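Local coordinates for protein yjcS (Bacillus subtilis, PDB 1Q8B) that is of unknown function but belongs to the antibiotic biosynthesis monooxygenase family and may have a related catalytic activity, at residues Asp27-Glu39 against Phe51-Leu65. Residues are numbered along the deposited sequence; the frame is centred on the assembly and turned at random.
Sequences DLNEIMKEFKKLE and FHAYPLEPSERKIML
Glu39 takes the ring N-H of His52 on OE1 and the backbone N-H of Ala53 on OE2. His52 ND1 reaches Glu39 OE1 in a nearly straight bond of 2.8 Å (177°); the oxygen lies in the imidazole plane, and the N-H comes to the syn side of the carboxylate, somewhat out of that group's plane. Ala53 N donates to Glu39 OE2 at 3.0 Å. Lys36 NZ approaches Glu39 OE2 from the other face of the carboxylate, as a salt bridge of 3.1 Å, and also donates to Ala53 O at 2.8 Å, almost in line with the carbonyl bond. Two donors thus grip OE2, while the edge strand has both the N-H and the carbonyl of Ala53 tied to the helix. The extended Glu39 chain, CG anti to the backbone N (chi1 167°), carries its carboxylate to the strand.

Helix 28-39 runs nearly antiparallel to strand 51-55, with axes 8.1 Å apart, and packs along one face of the antiparallel sheet, as in the ferredoxin-like dimeric alpha/beta barrel fold.

Ile63 CD1 sits over one face of the Phe35 ring, 3.9 Å from its centroid, and also meets Ile31 CG2 and Met32 SE. The folded chain of Met32, a selenomethionine, turns SE to Ile63 and lays Met32 CE against Pro55 CD (3.9 Å). At the N-terminal end of the helix, Leu28 sets CD1 against Pro55 and CD2 against Pro58, beside Arg61, whose NH2 donates to Ser24 O and Lys26 O.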
ATOM      1  N   ASP A  27      -6.136  -7.955  24.685  1.00 31.00           N
ATOM      2  CA  ASP A  27      -6.868  -6.917  25.400  1.00 31.40           C
ATOM      3  C   ASP A  27      -7.226  -5.772  24.454  1.00 30.75           C
ATOM      4  O   ASP A  27      -6.366  -5.270  23.732  1.00 30.67           O
ATOM      5  CB  ASP A  27      -6.003  -6.385  26.548  1.00 33.18           C
ATOM      6  CG  ASP A  27      -6.680  -5.269  27.328  1.00 35.17           C
ATOM      7  OD1 ASP A  27      -7.689  -5.550  28.019  1.00 37.60           O
ATOM      8  OD2 ASP A  27      -6.208  -4.112  27.248  1.00 35.46           O
ATOM      9  N   LEU A  28      -8.492  -5.356  24.470  1.00 30.21           N
ATOM     10  CA  LEU A  28      -8.962  -4.275  23.607  1.00 30.02           C
ATOM     11  C   LEU A  28      -8.103  -3.013  23.726  1.00 30.64           C
ATOM     12  O   LEU A  28      -7.891  -2.305  22.739  1.00 30.11           O
ATOM     13  CB  LEU A  28     -10.423  -3.945  23.930  1.00 29.70           C
ATOM     14  CG  LEU A  28     -11.127  -2.856  23.105  1.00 29.80           C
ATOM     15  CD1 LEU A  28     -11.155  -3.236  21.623  1.00 28.96           C
ATOM     16  CD2 LEU A  28     -12.544  -2.666  23.628  1.00 29.47           C
ATOM     17  N   ASN A  29      -7.609  -2.732  24.929  1.00 31.39           N
ATOM     18  CA  ASN A  29      -6.773  -1.553  25.140  1.00 32.38           C
ATOM     19  C   ASN A  29      -5.452  -1.733  24.416  1.00 31.45           C
ATOM     20  O   ASN A  29      -4.968  -0.816  23.757  1.00 31.50           O
ATOM     21  CB  ASN A  29      -6.493  -1.328  26.629  1.00 35.00           C
ATOM     22  CG  ASN A  29      -7.757  -1.231  27.453  1.00 37.70           C
ATOM     23  OD1 ASN A  29      -8.623  -0.389  27.190  1.00 39.28           O
ATOM     24  ND2 ASN A  29      -7.874  -2.096  28.463  1.00 39.26           N
ATOM     25  N   GLU A  30      -4.861  -2.917  24.553  1.00 30.64           N
ATOM     26  CA  GLU A  30      -3.596  -3.205  23.894  1.00 30.07           C
ATOM     27  C   GLU A  30      -3.781  -3.029  22.391  1.00 28.76           C
ATOM     28  O   GLU A  30      -2.958  -2.400  21.717  1.00 27.92           O
ATOM     29  CB  GLU A  30      -3.151  -4.640  24.182  1.00 31.98           C
ATOM     30  CG  GLU A  30      -2.824  -4.941  25.639  1.00 35.60           C
ATOM     31  CD  GLU A  30      -2.272  -6.355  25.835  1.00 37.90           C
ATOM     32  OE1 GLU A  30      -2.034  -6.744  27.000  1.00 39.70           O
ATOM     33  OE2 GLU A  30      -2.072  -7.077  24.828  1.00 39.24           O
ATOM     34  N   ILE A  31      -4.869  -3.592  21.876  1.00 26.82           N
ATOM     35  CA  ILE A  31      -5.174  -3.502  20.457  1.00 26.01           C
ATOM     36  C   ILE A  31      -5.336  -2.051  20.020  1.00 25.67           C
ATOM     37  O   ILE A  31      -4.767  -1.635  19.013  1.00 25.29           O
ATOM     38  CB  ILE A  31      -6.462  -4.293  20.112  1.00 26.10           C
ATOM     39  CG1 ILE A  31      -6.228  -5.793  20.352  1.00 25.61           C
ATOM     40  CG2 ILE A  31      -6.871  -4.021  18.661  1.00 25.38           C
ATOM     41  CD1 ILE A  31      -7.483  -6.652  20.262  1.00 24.90           C
HETATM   42  N   MSE A  32      -6.096  -1.273  20.784  1.00 25.82           N
HETATM   43  CA  MSE A  32      -6.301   0.124  20.430  1.00 26.26           C
HETATM   44  C   MSE A  32      -5.019   0.945  20.418  1.00 26.32           C
HETATM   45  O   MSE A  32      -4.910   1.898  19.654  1.00 26.21           O
HETATM   46  CB  MSE A  32      -7.336   0.770  21.351  1.00 27.04           C
HETATM   47  CG  MSE A  32      -8.769   0.406  20.999  1.00 27.43           C
HETATM   48 SE   MSE A  32      -9.185   0.666  19.095  1.00 31.48          SE
HETATM   49  CE  MSE A  32      -8.614   2.509  18.894  1.00 28.15           C
ATOM     50  N   LYS A  33      -4.048   0.587  21.256  1.00 27.00           N
ATOM     51  CA  LYS A  33      -2.783   1.321  21.273  1.00 27.37           C
ATOM     52  C   LYS A  33      -2.096   1.173  19.926  1.00 26.82           C
ATOM     53  O   LYS A  33      -1.483   2.116  19.425  1.00 26.78           O
ATOM     54  CB  LYS A  33      -1.862   0.804  22.380  1.00 29.22           C
ATOM     55  CG  LYS A  33      -2.217   1.329  23.758  1.00 31.45           C
ATOM     56  CD  LYS A  33      -1.235   0.836  24.809  1.00 33.46           C
ATOM     57  CE  LYS A  33      -1.494   1.501  26.158  1.00 34.73           C
ATOM     58  NZ  LYS A  33      -2.881   1.267  26.656  1.00 35.82           N
ATOM     59  N   GLU A  34      -2.204  -0.016  19.340  1.00 26.19           N
ATOM     60  CA  GLU A  34      -1.607  -0.279  18.038  1.00 25.05           C
ATOM     61  C   GLU A  34      -2.321   0.547  16.988  1.00 24.07           C
ATOM     62  O   GLU A  34      -1.695   1.075  16.067  1.00 23.57           O
ATOM     63  CB  GLU A  34      -1.700  -1.766  17.687  1.00 25.61           C
ATOM     64  CG  GLU A  34      -0.611  -2.589  18.328  1.00 26.44           C
ATOM     65  CD  GLU A  34       0.775  -2.062  17.982  1.00 27.29           C
ATOM     66  OE1 GLU A  34       1.179  -2.163  16.803  1.00 26.76           O
ATOM     67  OE2 GLU A  34       1.453  -1.533  18.890  1.00 28.24           O
ATOM     68  N   PHE A  35      -3.638   0.667  17.128  1.00 23.44           N
ATOM     69  CA  PHE A  35      -4.398   1.459  16.176  1.00 22.69           C
ATOM     70  C   PHE A  35      -4.134   2.954  16.350  1.00 22.65           C
ATOM     71  O   PHE A  35      -4.199   3.715  15.386  1.00 22.70           O
ATOM     72  CB  PHE A  35      -5.889   1.133  16.280  1.00 22.03           C
ATOM     73  CG  PHE A  35      -6.287  -0.069  15.472  1.00 21.18           C
ATOM     74  CD1 PHE A  35      -6.039  -1.352  15.937  1.00 20.94           C
ATOM     75  CD2 PHE A  35      -6.823   0.086  14.203  1.00 20.48           C
ATOM     76  CE1 PHE A  35      -6.311  -2.456  15.150  1.00 20.93           C
ATOM     77  CE2 PHE A  35      -7.099  -1.011  13.411  1.00 20.03           C
ATOM     78  CZ  PHE A  35      -6.841  -2.282  13.883  1.00 20.63           C
ATOM     79  N   LYS A  36      -3.817   3.378  17.568  1.00 22.29           N
ATOM     80  CA  LYS A  36      -3.522   4.785  17.787  1.00 22.88           C
ATOM     81  C   LYS A  36      -2.168   5.125  17.181  1.00 22.52           C
ATOM     82  O   LYS A  36      -1.985   6.206  16.628  1.00 21.79           O
ATOM     83  CB  LYS A  36      -3.553   5.113  19.278  1.00 24.21           C
ATOM     84  CG  LYS A  36      -4.974   5.155  19.825  1.00 26.52           C
ATOM     85  CD  LYS A  36      -5.805   6.174  19.047  1.00 28.32           C
ATOM     86  CE  LYS A  36      -7.296   6.042  19.303  1.00 28.96           C
ATOM     87  NZ  LYS A  36      -8.036   7.028  18.461  1.00 30.17           N
ATOM     88  N   LYS A  37      -1.217   4.200  17.266  1.00 22.53           N
ATOM     89  CA  LYS A  37       0.091   4.449  16.676  1.00 22.91           C
ATOM     90  C   LYS A  37      -0.081   4.501  15.164  1.00 22.24           C
ATOM     91  O   LYS A  37       0.500   5.360  14.489  1.00 22.58           O
ATOM     92  CB  LYS A  37       1.080   3.348  17.054  1.00 24.86           C
ATOM     93  CG  LYS A  37       1.377   3.273  18.552  1.00 28.38           C
ATOM     94  CD  LYS A  37       2.686   2.546  18.838  1.00 30.89           C
ATOM     95  CE  LYS A  37       2.704   1.156  18.218  1.00 32.90           C
ATOM     96  NZ  LYS A  37       4.042   0.499  18.349  1.00 35.69           N
ATOM     97  N   LEU A  38      -0.888   3.583  14.634  1.00 21.23           N
ATOM     98  CA  LEU A  38      -1.157   3.542  13.197  1.00 20.29           C
ATOM     99  C   LEU A  38      -1.830   4.841  12.772  1.00 20.09           C
ATOM    100  O   LEU A  38      -1.470   5.427  11.755  1.00 19.32           O
ATOM    101  CB  LEU A  38      -2.067   2.364  12.847  1.00 19.93           C
ATOM    102  CG  LEU A  38      -2.539   2.321  11.390  1.00 19.89           C
ATOM    103  CD1 LEU A  38      -1.345   2.156  10.458  1.00 19.13           C
ATOM    104  CD2 LEU A  38      -3.524   1.179  11.212  1.00 19.55           C
ATOM    105  N   GLU A  39      -2.807   5.282  13.563  1.00 20.06           N
ATOM    106  CA  GLU A  39      -3.528   6.514  13.277  1.00 20.94           C
ATOM    107  C   GLU A  39      -2.571   7.693  13.219  1.00 21.92           C
ATOM    108  O   GLU A  39      -2.667   8.549  12.337  1.00 21.59           O
ATOM    109  CB  GLU A  39      -4.601   6.774  14.345  1.00 20.41           C
ATOM    110  CG  GLU A  39      -5.163   8.190  14.293  1.00 20.15           C
ATOM    111  CD  GLU A  39      -6.450   8.367  15.083  1.00 20.62           C
ATOM    112  OE1 GLU A  39      -6.885   9.527  15.249  1.00 20.86           O
ATOM    113  OE2 GLU A  39      -7.034   7.357  15.528  1.00 20.90           O
ATOM    114  N   PHE A  51      -7.821  10.283   9.241  1.00 18.54           N
ATOM    115  CA  PHE A  51      -7.848   8.872   9.584  1.00 17.88           C
ATOM    116  C   PHE A  51      -8.044   8.824  11.088  1.00 17.66           C
ATOM    117  O   PHE A  51      -7.253   9.393  11.839  1.00 17.33           O
ATOM    118  CB  PHE A  51      -6.532   8.177   9.227  1.00 17.60           C
ATOM    119  CG  PHE A  51      -6.561   6.676   9.428  1.00 17.63           C
ATOM    120  CD1 PHE A  51      -6.851   5.821   8.368  1.00 17.13           C
ATOM    121  CD2 PHE A  51      -6.309   6.121  10.684  1.00 17.38           C
ATOM    122  CE1 PHE A  51      -6.887   4.433   8.553  1.00 17.29           C
ATOM    123  CE2 PHE A  51      -6.344   4.735  10.880  1.00 17.11           C
ATOM    124  CZ  PHE A  51      -6.632   3.889   9.813  1.00 16.93           C
ATOM    125  N   HIS A  52      -9.102   8.157  11.529  1.00 17.29           N
ATOM    126  CA  HIS A  52      -9.379   8.057  12.954  1.00 17.87           C
ATOM    127  C   HIS A  52      -9.953   6.686  13.268  1.00 17.57           C
ATOM    128  O   HIS A  52     -10.833   6.192  12.565  1.00 17.83           O
ATOM    129  CB  HIS A  52     -10.364   9.158  13.373  1.00 18.56           C
ATOM    130  CG  HIS A  52     -10.614   9.226  14.849  1.00 19.06           C
ATOM    131  ND1 HIS A  52      -9.602   9.387  15.771  1.00 18.96           N
ATOM    132  CD2 HIS A  52     -11.767   9.172  15.561  1.00 19.37           C
ATOM    133  CE1 HIS A  52     -10.119   9.431  16.985  1.00 19.21           C
ATOM    134  NE2 HIS A  52     -11.430   9.302  16.887  1.00 18.95           N
ATOM    135  N   ALA A  53      -9.441   6.071  14.324  1.00 17.48           N
ATOM    136  CA  ALA A  53      -9.893   4.752  14.735  1.00 17.83           C
ATOM    137  C   ALA A  53     -10.416   4.809  16.169  1.00 18.23           C
ATOM    138  O   ALA A  53      -9.855   5.516  17.007  1.00 18.68           O
ATOM    139  CB  ALA A  53      -8.739   3.755  14.641  1.00 17.31           C
ATOM    140  N   TYR A  54     -11.496   4.078  16.444  1.00 17.32           N
ATOM    141  CA  TYR A  54     -12.050   4.047  17.786  1.00 17.25           C
ATOM    142  C   TYR A  54     -12.833   2.755  17.976  1.00 17.60           C
ATOM    143  O   TYR A  54     -13.391   2.203  17.027  1.00 16.91           O
ATOM    144  CB  TYR A  54     -12.923   5.284  18.039  1.00 16.35           C
ATOM    145  CG  TYR A  54     -14.305   5.223  17.450  1.00 15.56           C
ATOM    146  CD1 TYR A  54     -15.347   4.588  18.129  1.00 15.74           C
ATOM    147  CD2 TYR A  54     -14.577   5.812  16.220  1.00 15.85           C
ATOM    148  CE1 TYR A  54     -16.639   4.543  17.594  1.00 16.26           C
ATOM    149  CE2 TYR A  54     -15.853   5.776  15.676  1.00 16.31           C
ATOM    150  CZ  TYR A  54     -16.883   5.140  16.365  1.00 16.35           C
ATOM    151  OH  TYR A  54     -18.144   5.101  15.815  1.00 16.02           O
ATOM    152  N   PRO A  55     -12.881   2.251  19.218  1.00 18.41           N
ATOM    153  CA  PRO A  55     -13.594   1.006  19.521  1.00 19.05           C
ATOM    154  C   PRO A  55     -15.080   1.153  19.794  1.00 20.24           C
ATOM    155  O   PRO A  55     -15.517   2.148  20.376  1.00 20.31           O
ATOM    156  CB  PRO A  55     -12.858   0.495  20.751  1.00 18.87           C
ATOM    157  CG  PRO A  55     -12.615   1.785  21.514  1.00 18.75           C
ATOM    158  CD  PRO A  55     -12.186   2.770  20.417  1.00 18.62           C
ATOM    159  N   LEU A  56     -15.855   0.162  19.358  1.00 21.13           N
ATOM    160  CA  LEU A  56     -17.288   0.150  19.642  1.00 22.83           C
ATOM    161  C   LEU A  56     -17.312  -0.346  21.094  1.00 23.48           C
ATOM    162  O   LEU A  56     -16.262  -0.417  21.729  1.00 22.98           O
ATOM    163  CB  LEU A  56     -18.031  -0.845  18.736  1.00 22.40           C
ATOM    164  CG  LEU A  56     -18.257  -0.502  17.257  1.00 22.83           C
ATOM    165  CD1 LEU A  56     -19.010   0.809  17.139  1.00 22.65           C
ATOM    166  CD2 LEU A  56     -16.927  -0.398  16.538  1.00 23.87           C
ATOM    167  N   GLU A  57     -18.482  -0.690  21.624  1.00 24.81           N
ATOM    168  CA  GLU A  57     -18.546  -1.180  23.004  1.00 26.24           C
ATOM    169  C   GLU A  57     -17.691  -2.434  23.115  1.00 26.56           C
ATOM    170  O   GLU A  57     -17.641  -3.253  22.194  1.00 26.38           O
ATOM    171  CB  GLU A  57     -19.991  -1.483  23.417  1.00 26.88           C
ATOM    172  CG  GLU A  57     -20.852  -0.237  23.539  1.00 29.50           C
ATOM    173  CD  GLU A  57     -20.349   0.720  24.609  1.00 31.04           C
ATOM    174  OE1 GLU A  57     -20.798   1.886  24.634  1.00 31.91           O
ATOM    175  OE2 GLU A  57     -19.509   0.309  25.437  1.00 32.81           O
ATOM    176  N   PRO A  58     -16.994  -2.595  24.244  1.00 27.13           N
ATOM    177  CA  PRO A  58     -16.127  -3.750  24.478  1.00 27.42           C
ATOM    178  C   PRO A  58     -16.719  -5.092  24.061  1.00 27.88           C
ATOM    179  O   PRO A  58     -16.066  -5.876  23.376  1.00 28.20           O
ATOM    180  CB  PRO A  58     -15.856  -3.665  25.974  1.00 27.84           C
ATOM    181  CG  PRO A  58     -15.818  -2.184  26.199  1.00 27.72           C
ATOM    182  CD  PRO A  58     -17.020  -1.709  25.420  1.00 27.16           C
ATOM    183  N   SER A  59     -17.956  -5.357  24.465  1.00 28.49           N
ATOM    184  CA  SER A  59     -18.608  -6.623  24.132  1.00 29.05           C
ATOM    185  C   SER A  59     -18.678  -6.897  22.632  1.00 28.62           C
ATOM    186  O   SER A  59     -18.728  -8.053  22.212  1.00 29.06           O
ATOM    187  CB  SER A  59     -20.023  -6.658  24.715  1.00 29.64           C
ATOM    188  OG  SER A  59     -20.823  -5.616  24.180  1.00 31.37           O
ATOM    189  N   GLU A  60     -18.676  -5.839  21.829  1.00 28.14           N
ATOM    190  CA  GLU A  60     -18.760  -5.980  20.379  1.00 27.77           C
ATOM    191  C   GLU A  60     -17.493  -6.524  19.750  1.00 26.88           C
ATOM    192  O   GLU A  60     -17.553  -7.206  18.732  1.00 26.64           O
ATOM    193  CB  GLU A  60     -19.077  -4.630  19.728  1.00 28.90           C
ATOM    194  CG  GLU A  60     -20.460  -4.086  20.014  1.00 31.07           C
ATOM    195  CD  GLU A  60     -21.559  -4.984  19.479  1.00 32.71           C
ATOM    196  OE1 GLU A  60     -21.540  -5.303  18.266  1.00 33.17           O
ATOM    197  OE2 GLU A  60     -22.443  -5.368  20.279  1.00 34.44           O
ATOM    198  N   ARG A  61     -16.349  -6.217  20.353  1.00 26.11           N
ATOM    199  CA  ARG A  61     -15.062  -6.644  19.810  1.00 25.73           C
ATOM    200  C   ARG A  61     -14.973  -6.160  18.358  1.00 25.05           C
ATOM    201  O   ARG A  61     -14.766  -6.950  17.427  1.00 24.66           O
ATOM    202  CB  ARG A  61     -14.920  -8.171  19.880  1.00 25.46           C
ATOM    203  CG  ARG A  61     -14.843  -8.705  21.304  1.00 25.66           C
ATOM    204  CD  ARG A  61     -13.580  -8.239  22.011  1.00 25.55           C
ATOM    205  NE  ARG A  61     -12.396  -8.948  21.528  1.00 26.49           N
ATOM    206  CZ  ARG A  61     -11.172  -8.782  22.019  1.00 26.31           C
ATOM    207  NH1 ARG A  61     -10.962  -7.926  23.015  1.00 26.43           N
ATOM    208  NH2 ARG A  61     -10.156  -9.470  21.514  1.00 25.33           N
ATOM    209  N   LYS A  62     -15.157  -4.852  18.180  1.00 23.69           N
ATOM    210  CA  LYS A  62     -15.104  -4.227  16.862  1.00 22.83           C
ATOM    211  C   LYS A  62     -14.433  -2.867  16.956  1.00 21.89           C
ATOM    212  O   LYS A  62     -14.430  -2.238  18.017  1.00 22.14           O
ATOM    213  CB  LYS A  62     -16.512  -4.057  16.288  1.00 23.29           C
ATOM    214  CG  LYS A  62     -17.193  -5.352  15.877  1.00 24.20           C
ATOM    215  CD  LYS A  62     -18.643  -5.098  15.504  1.00 25.63           C
ATOM    216  CE  LYS A  62     -19.265  -6.329  14.879  1.00 27.33           C
ATOM    217  NZ  LYS A  62     -18.973  -7.531  15.694  1.00 29.26           N
ATOM    218  N   ILE A  63     -13.861  -2.423  15.840  1.00 20.35           N
ATOM    219  CA  ILE A  63     -13.183  -1.138  15.768  1.00 19.25           C
ATOM    220  C   ILE A  63     -13.709  -0.407  14.546  1.00 19.46           C
ATOM    221  O   ILE A  63     -13.833  -0.992  13.473  1.00 18.73           O
ATOM    222  CB  ILE A  63     -11.654  -1.318  15.643  1.00 18.61           C
ATOM    223  CG1 ILE A  63     -11.111  -1.985  16.911  1.00 18.25           C
ATOM    224  CG2 ILE A  63     -10.979   0.031  15.419  1.00 18.16           C
ATOM    225  CD1 ILE A  63      -9.648  -2.345  16.833  1.00 17.80           C
HETATM  226  N   MSE A  64     -14.018   0.874  14.712  1.00 19.77           N
HETATM  227  CA  MSE A  64     -14.539   1.666  13.613  1.00 20.11           C
HETATM  228  C   MSE A  64     -13.483   2.591  13.019  1.00 19.38           C
HETATM  229  O   MSE A  64     -12.669   3.155  13.752  1.00 18.67           O
HETATM  230  CB  MSE A  64     -15.723   2.496  14.092  1.00 22.23           C
HETATM  231  CG  MSE A  64     -16.488   3.171  12.970  1.00 25.75           C
HETATM  232 SE   MSE A  64     -17.675   2.000  11.959  1.00 34.57          SE
HETATM  233  CE  MSE A  64     -18.573   1.135  13.440  1.00 25.39           C
ATOM    234  N   LEU A  65     -13.502   2.743  11.692  1.00 18.11           N
ATOM    235  CA  LEU A  65     -12.548   3.618  11.010  1.00 16.89           C
ATOM    236  C   LEU A  65     -13.246   4.689  10.176  1.00 16.16           C
ATOM    237  O   LEU A  65     -14.147   4.397   9.393  1.00 15.82           O
ATOM    238  CB  LEU A  65     -11.619   2.808  10.088  1.00 17.28           C
ATOM    239  CG  LEU A  65     -10.758   1.662  10.645  1.00 17.16           C
ATOM    240  CD1 LEU A  65      -9.978   1.024   9.492  1.00 17.53           C
ATOM    241  CD2 LEU A  65      -9.793   2.179  11.717  1.00 16.12           C
TER